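Serine/threonine protein phosphatase Stp1 (Streptococcus agalactiae, PDB 2PK0) probably dephosphorylates phosphoserine and phosphothreonine in proteins, as a magnesium-dependent bacterial phosphatase of the PP2C family. Local coordinates at residues 39-44 with 103-108; 118-123 with 136-141; 197-202 with 236-241. One frame throughout, in Å; residues are numbered along the deposited sequence.

Contact 1 (39-44 with 103-108). With MG (magnesium ion), chain E; MG (magnesium ion), chain F.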
loop_
_atom_site.group_PDB
_atom_site.type_symbol
_atom_site.label_atom_id
_atom_site.label_comp_id
_atom_site.label_asym_id
_atom_site.label_seq_id
_atom_site.Cartn_x
_atom_site.Cartn_y
_atom_site.Cartn_z
ATOM N N LEU A 39 -1.183 4.674 -1.214
ATOM C CA LEU A 39 -1.864 3.641 -1.997
ATOM C C LEU A 39 -3.060 3.119 -1.195
ATOM O O LEU A 39 -2.921 2.826 0.004
ATOM C CB LEU A 39 -0.888 2.489 -2.297
ATOM C CG LEU A 39 -1.262 1.351 -3.261
ATOM C CD1 LEU A 39 -0.033 0.770 -3.883
ATOM C CD2 LEU A 39 -2.051 0.208 -2.598
ATOM N N ALA A 40 -4.218 2.958 -1.843
ATOM C CA ALA A 40 -5.401 2.492 -1.117
ATOM C C ALA A 40 -6.215 1.514 -1.913
ATOM O O ALA A 40 -6.517 1.761 -3.068
ATOM C CB ALA A 40 -6.259 3.652 -0.703
ATOM N N ASP A 41 -6.581 0.400 -1.295
ATOM C CA ASP A 41 -7.426 -0.571 -1.962
ATOM C C ASP A 41 -8.835 -0.542 -1.343
ATOM O O ASP A 41 -9.052 -1.056 -0.251
ATOM C CB ASP A 41 -6.779 -1.958 -1.872
ATOM C CG ASP A 41 -7.617 -3.076 -2.489
ATOM O OD1 ASP A 41 -8.821 -2.922 -2.831
ATOM O OD2 ASP A 41 -7.054 -4.173 -2.641
ATOM N N GLY A 42 -9.789 0.033 -2.068
ATOM C CA GLY A 42 -11.162 0.096 -1.589
ATOM C C GLY A 42 -11.998 -1.161 -1.796
ATOM O O GLY A 42 -11.714 -1.972 -2.684
ATOM N N MET A 43 -13.018 -1.330 -0.960
ATOM C CA MET A 43 -13.995 -2.398 -1.117
ATOM C C MET A 43 -15.422 -1.859 -0.923
ATOM O O MET A 43 -15.638 -0.824 -0.289
ATOM C CB MET A 43 -13.708 -3.520 -0.123
ATOM C CG MET A 43 -13.781 -3.083 1.334
ATOM S SD MET A 43 -13.419 -4.395 2.520
ATOM C CE MET A 43 -14.280 -3.805 3.984
ATOM N N GLY A 44 -16.398 -2.565 -1.478
ATOM C CA GLY A 44 -17.799 -2.174 -1.339
ATOM C C GLY A 44 -18.468 -2.056 -2.689
ATOM O O GLY A 44 -17.889 -1.479 -3.612
ATOM N N GLY A 103 -15.089 0.590 2.672
ATOM C CA GLY A 103 -13.829 0.621 3.373
ATOM C C GLY A 103 -12.639 0.538 2.446
ATOM O O GLY A 103 -12.786 0.190 1.271
ATOM N N THR A 104 -11.457 0.842 2.974
ATOM C CA THR A 104 -10.254 0.733 2.179
ATOM C C THR A 104 -9.033 0.248 2.964
ATOM O O THR A 104 -8.947 0.452 4.161
ATOM C CB THR A 104 -9.920 2.060 1.466
ATOM O OG1 THR A 104 -8.709 1.890 0.724
ATOM C CG2 THR A 104 -9.742 3.189 2.457
ATOM N N THR A 105 -8.092 -0.409 2.289
ATOM C CA THR A 105 -6.771 -0.603 2.882
ATOM C C THR A 105 -6.000 0.716 2.787
ATOM O O THR A 105 -6.392 1.613 2.041
ATOM C CB THR A 105 -5.924 -1.666 2.148
ATOM O OG1 THR A 105 -5.487 -1.149 0.884
ATOM C CG2 THR A 105 -6.683 -2.945 1.948
ATOM N N ILE A 106 -4.897 0.836 3.514
ATOM C CA ILE A 106 -3.964 1.935 3.246
ATOM C C ILE A 106 -2.485 1.554 3.373
ATOM O O ILE A 106 -2.109 0.728 4.206
ATOM C CB ILE A 106 -4.251 3.205 4.094
ATOM C CG1 ILE A 106 -3.801 4.457 3.331
ATOM C CG2 ILE A 106 -3.595 3.132 5.485
ATOM C CD1 ILE A 106 -3.687 5.697 4.195
ATOM N N GLU A 107 -1.677 2.125 2.484
ATOM C CA GLU A 107 -0.236 2.229 2.668
ATOM C C GLU A 107 0.155 3.691 2.488
ATOM O O GLU A 107 -0.083 4.282 1.422
ATOM C CB GLU A 107 0.549 1.379 1.653
ATOM C CG GLU A 107 0.210 -0.099 1.603
ATOM C CD GLU A 107 0.308 -0.797 2.950
ATOM O OE1 GLU A 107 1.189 -0.460 3.759
ATOM O OE2 GLU A 107 -0.516 -1.688 3.222
ATOM N N ALA A 108 0.739 4.275 3.524
ATOM C CA ALA A 108 1.159 5.649 3.441
ATOM C C ALA A 108 2.640 5.678 3.759
ATOM O O ALA A 108 3.061 5.216 4.812
ATOM C CB ALA A 108 0.371 6.501 4.418
HETATM MG MG MG E . -10.549 -3.350 -3.622
HETATM MG MG MG F . -7.457 -5.908 -4.051
HETATM O O HOH W 1 -11.007 -5.051 -2.192
HETATM O O HOH W 2 -12.051 -4.071 -4.382
HETATM O O HOH W 3 -9.463 -5.094 -4.385
HETATM O O HOH W 4 -9.694 -2.591 -5.336
HETATM O O HOH W 5 -8.629 -6.984 -2.592
#
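Asp41 and Thr105 meet at the metal-bearing end of two antiparallel strands, 35-43 and 103-112, neighbours in one of the two sheets of the PP2C beta-sandwich. Away from the metals the pairing is regular: Leu39 and Glu107 form a hydrogen-bonded pair, with Leu39 N to Glu107 O and Glu107 N to Leu39 O both 2.9 Å. At Thr105 the pattern is broken. Thr105 N still reaches Asp41 O, from above the carbonyl plane, but Asp41 N turns to a side chain, Thr105 OG1, at 2.9 Å and with a bent N-H...O angle of 145°. The Thr105 hydroxyl, which also bonds to Ser124 OG, stands in for a main-chain acceptor, a task suited to a short polar side chain. Thr105 O is bonded in plane, on a lone pair, by Thr104 OG1, and small Ala40 packs its CB beside these oxygens, against Val57 of helix 48-64.

With its backbone held on both N and O, Asp41 swings CG anti to its N (chi1 177°) and spreads its carboxylate between two metals. OD1 binds one magnesium at 1.9 Å and OD2 the other at 2.3 Å; the oxygen of water 3 bridges the same two ions. The first magnesium also takes the backbone oxygen Gly42 O at 2.0 Å, and waters 1, 2 and 4 bring its ligands to six. Gly42, with no side chain, lies close against Thr104 in a non-hydrogen-bonded pair. One residue on, the regular pairing resumes: Met43 N bonds to Gly103 O at 2.7 Å, and the side-chain atom Met43 CG rests 3.4 Å from that same oxygen.

Contact 2 (118-123 with 136-141)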
loop_
_atom_site.group_PDB
_atom_site.type_symbol
_atom_site.label_atom_id
_atom_site.label_comp_id
_atom_site.label_asym_id
_atom_site.label_seq_id
_atom_site.Cartn_x
_atom_site.Cartn_y
_atom_site.Cartn_z
ATOM N N PHE A 118 6.414 4.176 7.259
ATOM C CA PHE A 118 5.127 3.839 6.737
ATOM C C PHE A 118 4.062 3.627 7.798
ATOM O O PHE A 118 4.365 3.265 8.923
ATOM C CB PHE A 118 5.222 2.628 5.797
ATOM C CG PHE A 118 5.614 1.334 6.474
ATOM C CD1 PHE A 118 4.655 0.518 7.091
ATOM C CD2 PHE A 118 6.931 0.902 6.456
ATOM C CE1 PHE A 118 5.007 -0.678 7.695
ATOM C CE2 PHE A 118 7.296 -0.310 7.068
ATOM C CZ PHE A 118 6.340 -1.092 7.682
ATOM N N ALA A 119 2.813 3.840 7.396
ATOM C CA ALA A 119 1.643 3.382 8.128
ATOM C C ALA A 119 0.916 2.382 7.230
ATOM O O ALA A 119 0.813 2.611 6.024
ATOM C CB ALA A 119 0.734 4.547 8.459
ATOM N N HIS A 120 0.382 1.307 7.819
ATOM C CA HIS A 120 -0.162 0.169 7.054
ATOM C C HIS A 120 -1.420 -0.418 7.696
ATOM O O HIS A 120 -1.426 -0.692 8.878
ATOM C CB HIS A 120 0.926 -0.901 6.917
ATOM C CG HIS A 120 0.411 -2.299 6.801
ATOM N ND1 HIS A 120 -0.286 -2.750 5.700
ATOM C CD2 HIS A 120 0.530 -3.360 7.634
ATOM C CE1 HIS A 120 -0.583 -4.027 5.868
ATOM N NE2 HIS A 120 -0.106 -4.419 7.034
ATOM N N VAL A 121 -2.481 -0.582 6.903
ATOM C CA VAL A 121 -3.785 -1.067 7.345
ATOM C C VAL A 121 -4.374 -1.927 6.226
ATOM O O VAL A 121 -4.636 -1.411 5.153
ATOM C CB VAL A 121 -4.803 0.100 7.532
ATOM C CG1 VAL A 121 -6.192 -0.442 7.928
ATOM C CG2 VAL A 121 -4.339 1.102 8.552
ATOM N N GLY A 122 -4.588 -3.220 6.456
ATOM C CA GLY A 122 -5.152 -4.084 5.429
ATOM C C GLY A 122 -4.233 -5.169 4.900
ATOM O O GLY A 122 -3.349 -5.657 5.613
ATOM N N ASP A 123 -4.455 -5.560 3.647
ATOM C CA ASP A 123 -3.658 -6.603 3.002
ATOM C C ASP A 123 -2.849 -6.087 1.809
ATOM O O ASP A 123 -2.359 -6.859 0.984
ATOM C CB ASP A 123 -4.526 -7.804 2.590
ATOM C CG ASP A 123 -5.630 -7.438 1.613
ATOM O OD1 ASP A 123 -5.872 -6.226 1.388
ATOM O OD2 ASP A 123 -6.270 -8.372 1.067
ATOM N N LEU A 136 9.832 -8.750 2.696
ATOM C CA LEU A 136 8.514 -8.293 3.120
ATOM C C LEU A 136 8.584 -7.468 4.405
ATOM O O LEU A 136 9.207 -7.874 5.373
ATOM C CB LEU A 136 7.573 -9.485 3.289
ATOM C CG LEU A 136 6.164 -9.238 3.832
ATOM C CD1 LEU A 136 5.335 -8.297 2.939
ATOM C CD2 LEU A 136 5.447 -10.550 4.058
ATOM N N LEU A 137 7.952 -6.301 4.398
ATOM C CA LEU A 137 7.979 -5.388 5.554
ATOM C C LEU A 137 6.687 -5.336 6.381
ATOM O O LEU A 137 6.735 -5.005 7.553
ATOM C CB LEU A 137 8.332 -3.963 5.109
ATOM C CG LEU A 137 9.715 -3.754 4.494
ATOM C CD1 LEU A 137 10.034 -2.252 4.383
ATOM C CD2 LEU A 137 10.788 -4.503 5.298
ATOM N N THR A 138 5.545 -5.631 5.762
ATOM C CA THR A 138 4.242 -5.534 6.408
ATOM C C THR A 138 3.657 -6.911 6.629
ATOM O O THR A 138 4.097 -7.887 6.046
ATOM C CB THR A 138 3.236 -4.765 5.548
ATOM O OG1 THR A 138 3.181 -5.360 4.249
ATOM C CG2 THR A 138 3.641 -3.313 5.404
ATOM N N SER A 139 2.654 -6.993 7.483
ATOM C CA SER A 139 1.993 -8.257 7.707
ATOM C C SER A 139 0.528 -8.042 7.366
ATOM O O SER A 139 -0.058 -7.057 7.797
ATOM C CB SER A 139 2.184 -8.704 9.159
ATOM O OG SER A 139 1.475 -9.905 9.417
ATOM N N ASP A 140 -0.034 -8.935 6.554
ATOM C CA ASP A 140 -1.410 -8.812 6.097
ATOM C C ASP A 140 -2.345 -8.809 7.312
ATOM O O ASP A 140 -2.199 -9.642 8.196
ATOM C CB ASP A 140 -1.778 -9.980 5.164
ATOM C CG ASP A 140 -1.255 -9.807 3.727
ATOM O OD1 ASP A 140 -0.560 -8.812 3.450
ATOM O OD2 ASP A 140 -1.538 -10.676 2.861
ATOM N N HIS A 141 -3.277 -7.861 7.391
ATOM C CA HIS A 141 -4.291 -7.951 8.428
ATOM C C HIS A 141 -5.410 -8.833 7.935
ATOM O O HIS A 141 -6.390 -8.364 7.378
ATOM C CB HIS A 141 -4.793 -6.577 8.845
ATOM C CG HIS A 141 -3.716 -5.716 9.406
ATOM N ND1 HIS A 141 -3.606 -4.376 9.118
ATOM C CD2 HIS A 141 -2.665 -6.018 10.201
ATOM C CE1 HIS A 141 -2.535 -3.884 9.717
ATOM N NE2 HIS A 141 -1.947 -4.860 10.384
HETATM O O HOH W 6 -2.163 -9.291 0.624
#
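His120 is gripped on three sides by the loop 137-141, its CG anti to the backbone N (chi1 151°), which carries the ring across to the loop. At the ring edge, NE2 donates to the backbone oxygen Ser139 O at 2.7 Å; the oxygen lies nearly in the ring plane, while NE2 comes from above the plane of the Ser139 carbonyl. One face is covered by Thr138, whose CB sits 3.7 Å from the centroid of the His120 ring in a CH-pi contact. On the side away from Thr138 the His141 ring makes an offset stack, one of its faces lying against His120 NE2, with centroids 4.6 Å apart and planes inclined by 28°. Flat, polar histidine suits this slot, offering a face to Thr138, a stacking partner to His141 and an N-H to the loop.

His141 is itself fixed by Gly122, which it holds at both ends: Gly122 N donates to His141 ND1 at 3.1 Å, while His141 N donates to Gly122 O at 2.8 Å. The positive phi of Gly122 (114°) is readily adopted by glycine and turns the chain out of the strand. Beyond it, water 6 gives one proton to Asp123 O and the other to Asp140 OD2, the latter at 2.7 Å. The methyl Thr138 CG2 sits between two rings, over His120 CG and 3.7 Å from Phe118 CE1.

A second shell sets these groups: Glu107 OE2 bonds His120 ND1, Asp180 OD2 bonds His141 NE2, and Arg125 makes a salt bridge with Asp140. The loop following strand 133-136 thereby runs from one sheet to the end of strand 115-121 in the other, flanked by strands 125-130 and 180-185, before the chain enters helix 143-149.

Contact 3 (197-202 with 236-241). With MG (magnesium ion), chain F.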
loop_
_atom_site.group_PDB
_atom_site.type_symbol
_atom_site.label_atom_id
_atom_site.label_comp_id
_atom_site.label_asym_id
_atom_site.label_seq_id
_atom_site.Cartn_x
_atom_site.Cartn_y
_atom_site.Cartn_z
ATOM N N ASP A 197 -3.125 -5.998 -3.265
ATOM C CA ASP A 197 -2.998 -7.451 -3.308
ATOM C C ASP A 197 -3.014 -8.031 -4.721
ATOM O O ASP A 197 -2.518 -9.130 -4.938
ATOM C CB ASP A 197 -4.012 -8.163 -2.389
ATOM C CG ASP A 197 -5.472 -7.750 -2.650
ATOM O OD1 ASP A 197 -5.710 -6.814 -3.441
ATOM O OD2 ASP A 197 -6.404 -8.348 -2.058
ATOM N N GLY A 198 -3.525 -7.269 -5.682
ATOM C CA GLY A 198 -3.624 -7.724 -7.055
ATOM C C GLY A 198 -2.291 -7.994 -7.727
ATOM O O GLY A 198 -2.228 -8.745 -8.696
ATOM N N LEU A 199 -1.224 -7.380 -7.228
ATOM C CA LEU A 199 0.101 -7.699 -7.714
ATOM C C LEU A 199 0.542 -9.014 -7.100
ATOM O O LEU A 199 0.772 -9.997 -7.802
ATOM C CB LEU A 199 1.114 -6.601 -7.385
ATOM C CG LEU A 199 2.465 -6.858 -8.077
ATOM C CD1 LEU A 199 2.333 -6.610 -9.565
ATOM C CD2 LEU A 199 3.598 -6.003 -7.489
ATOM N N THR A 200 0.615 -9.034 -5.777
ATOM C CA THR A 200 1.188 -10.161 -5.057
ATOM C C THR A 200 0.321 -11.432 -4.969
ATOM O O THR A 200 0.824 -12.494 -4.597
ATOM C CB THR A 200 1.610 -9.719 -3.666
ATOM O OG1 THR A 200 0.618 -8.825 -3.158
ATOM C CG2 THR A 200 2.960 -8.981 -3.736
ATOM N N ASN A 201 -0.964 -11.344 -5.304
ATOM C CA ASN A 201 -1.753 -12.565 -5.452
ATOM C C ASN A 201 -1.443 -13.263 -6.768
ATOM O O ASN A 201 -1.588 -14.466 -6.877
ATOM C CB ASN A 201 -3.253 -12.289 -5.355
ATOM C CG ASN A 201 -3.693 -11.866 -3.951
ATOM O OD1 ASN A 201 -2.970 -12.043 -2.953
ATOM N ND2 ASN A 201 -4.882 -11.290 -3.875
ATOM N N MET A 202 -1.013 -12.496 -7.766
ATOM C CA MET A 202 -0.689 -13.028 -9.079
ATOM C C MET A 202 0.805 -13.346 -9.260
ATOM O O MET A 202 1.153 -14.274 -9.977
ATOM C CB MET A 202 -1.161 -12.064 -10.162
ATOM C CG MET A 202 -2.669 -11.801 -10.195
ATOM S SD MET A 202 -3.748 -13.233 -10.490
ATOM C CE MET A 202 -4.500 -13.440 -8.871
ATOM N N ASP A 236 -7.892 -9.185 -9.978
ATOM C CA ASP A 236 -8.195 -8.074 -9.099
ATOM C C ASP A 236 -7.483 -6.862 -9.661
ATOM O O ASP A 236 -6.630 -7.008 -10.528
ATOM C CB ASP A 236 -7.727 -8.398 -7.675
ATOM C CG ASP A 236 -8.184 -7.374 -6.642
ATOM O OD1 ASP A 236 -8.947 -6.434 -6.953
ATOM O OD2 ASP A 236 -7.751 -7.483 -5.481
ATOM N N ASN A 237 -7.867 -5.674 -9.193
ATOM C CA ASN A 237 -7.171 -4.440 -9.517
ATOM C C ASN A 237 -5.730 -4.514 -9.049
ATOM O O ASN A 237 -5.463 -4.970 -7.946
ATOM C CB ASN A 237 -7.851 -3.244 -8.853
ATOM C CG ASN A 237 -9.334 -3.157 -9.152
ATOM O OD1 ASN A 237 -10.125 -2.787 -8.279
ATOM N ND2 ASN A 237 -9.720 -3.463 -10.385
ATOM N N ILE A 238 -4.804 -4.097 -9.907
ATOM C CA ILE A 238 -3.374 -4.109 -9.581
ATOM C C ILE A 238 -2.903 -2.680 -9.492
ATOM O O ILE A 238 -3.237 -1.878 -10.359
ATOM C CB ILE A 238 -2.582 -4.749 -10.691
ATOM C CG1 ILE A 238 -3.363 -5.923 -11.281
ATOM C CG2 ILE A 238 -1.248 -5.157 -10.188
ATOM C CD1 ILE A 238 -3.018 -6.210 -12.729
ATOM N N THR A 239 -2.139 -2.345 -8.455
ATOM C CA THR A 239 -1.733 -0.960 -8.219
ATOM C C THR A 239 -0.392 -0.958 -7.527
ATOM O O THR A 239 -0.242 -1.605 -6.501
ATOM C CB THR A 239 -2.776 -0.223 -7.365
ATOM O OG1 THR A 239 -3.966 -0.033 -8.148
ATOM C CG2 THR A 239 -2.275 1.132 -6.943
ATOM N N VAL A 240 0.603 -0.286 -8.117
ATOM C CA VAL A 240 1.980 -0.376 -7.627
ATOM C C VAL A 240 2.675 0.987 -7.564
ATOM O O VAL A 240 2.608 1.774 -8.515
ATOM C CB VAL A 240 2.855 -1.355 -8.492
ATOM C CG1 VAL A 240 4.171 -1.665 -7.806
ATOM C CG2 VAL A 240 2.141 -2.661 -8.769
ATOM N N ALA A 241 3.325 1.273 -6.438
ATOM C CA ALA A 241 4.310 2.355 -6.373
ATOM C C ALA A 241 5.704 1.766 -6.265
ATOM O O ALA A 241 5.972 0.927 -5.392
ATOM C CB ALA A 241 4.050 3.247 -5.196
HETATM MG MG MG F . -7.457 -5.908 -4.051
HETATM O O HOH W 7 -7.567 -9.936 -4.641
HETATM O O HOH W 5 -8.629 -6.984 -2.592
HETATM O O HOH W 3 -9.463 -5.094 -4.385
HETATM O O HOH W 8 -6.786 -4.311 -5.342
#
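Gly198, in a short, weakly bonded helical turn, lies with its CA 4.4 Å from the CA of Ile238, where strand 238-245 begins; no hydrogen bond joins the two segments. Instead the CA of Gly198 points a C-H at the backbone oxygen Asn237 O, with an angle of 155° at the hydrogen. Glycine suits this place because a CB here would run into Asn237 O.

On one side of this close approach two carboxylates converge on a magnesium ion. Asp197 OD1 and Asp236 OD2 each bind it at 2.1 Å, their carboxylate planes 76° apart, so that each presents one oxygen without lying flat on the other. The two oxygens, both metal ligands, tolerate proximity because the cation probably offsets their charge. Asp197 CG lies between its backbone N and carbonyl carbon (chi1 54°), which brings the carboxylate round to the metal although its CB leads away from the strand. The oxygens that do not bind magnesium hold its waters: water 5 donates to Asp197 OD2 at 2.7 Å, and water 3 to Asp236 OD1 at 2.9 Å. Water 7 ties the pair together, donating to Asp236 OD2 at 2.6 Å and weakly to Asp197 OD2.

On the other side the contact is apolar. Leu199 CD1 meets Ile238 CG2 at 3.9 Å and Leu199 CD2 touches Val240 CG2, branched side chains crossing at about right angles against helix 218-231, where Leu225 meets Leu199. Asn237 is anchored through its amide by Ile14, Asn20 and Gln22. With Asp41 and waters 3, 5 and 8, the two aspartates complete a six-ligand magnesium site, half of the binuclear metal centre characteristic of PP2C phosphatases.

The three contacts follow one another along the chain, contact 1 closing before contact 2 opens and contact 2 before contact 3, with centres 11 to 14 Å apart. Contacts 1 and 2 share a sheet, since strands 103-112 and 115-121 are neighbours in it; contact 3 rests on strand 238-245 of the other sheet. Contacts 1 and 3 meet at one magnesium ion, bound by Asp41 from one sheet and by Asp197 and Asp236 from beside the other, while Leu39 packs on Thr239. Asp123 of contact 2 comes close to Asp197, a gathering of acidic groups consistent with a metal-binding cleft between the two sheets.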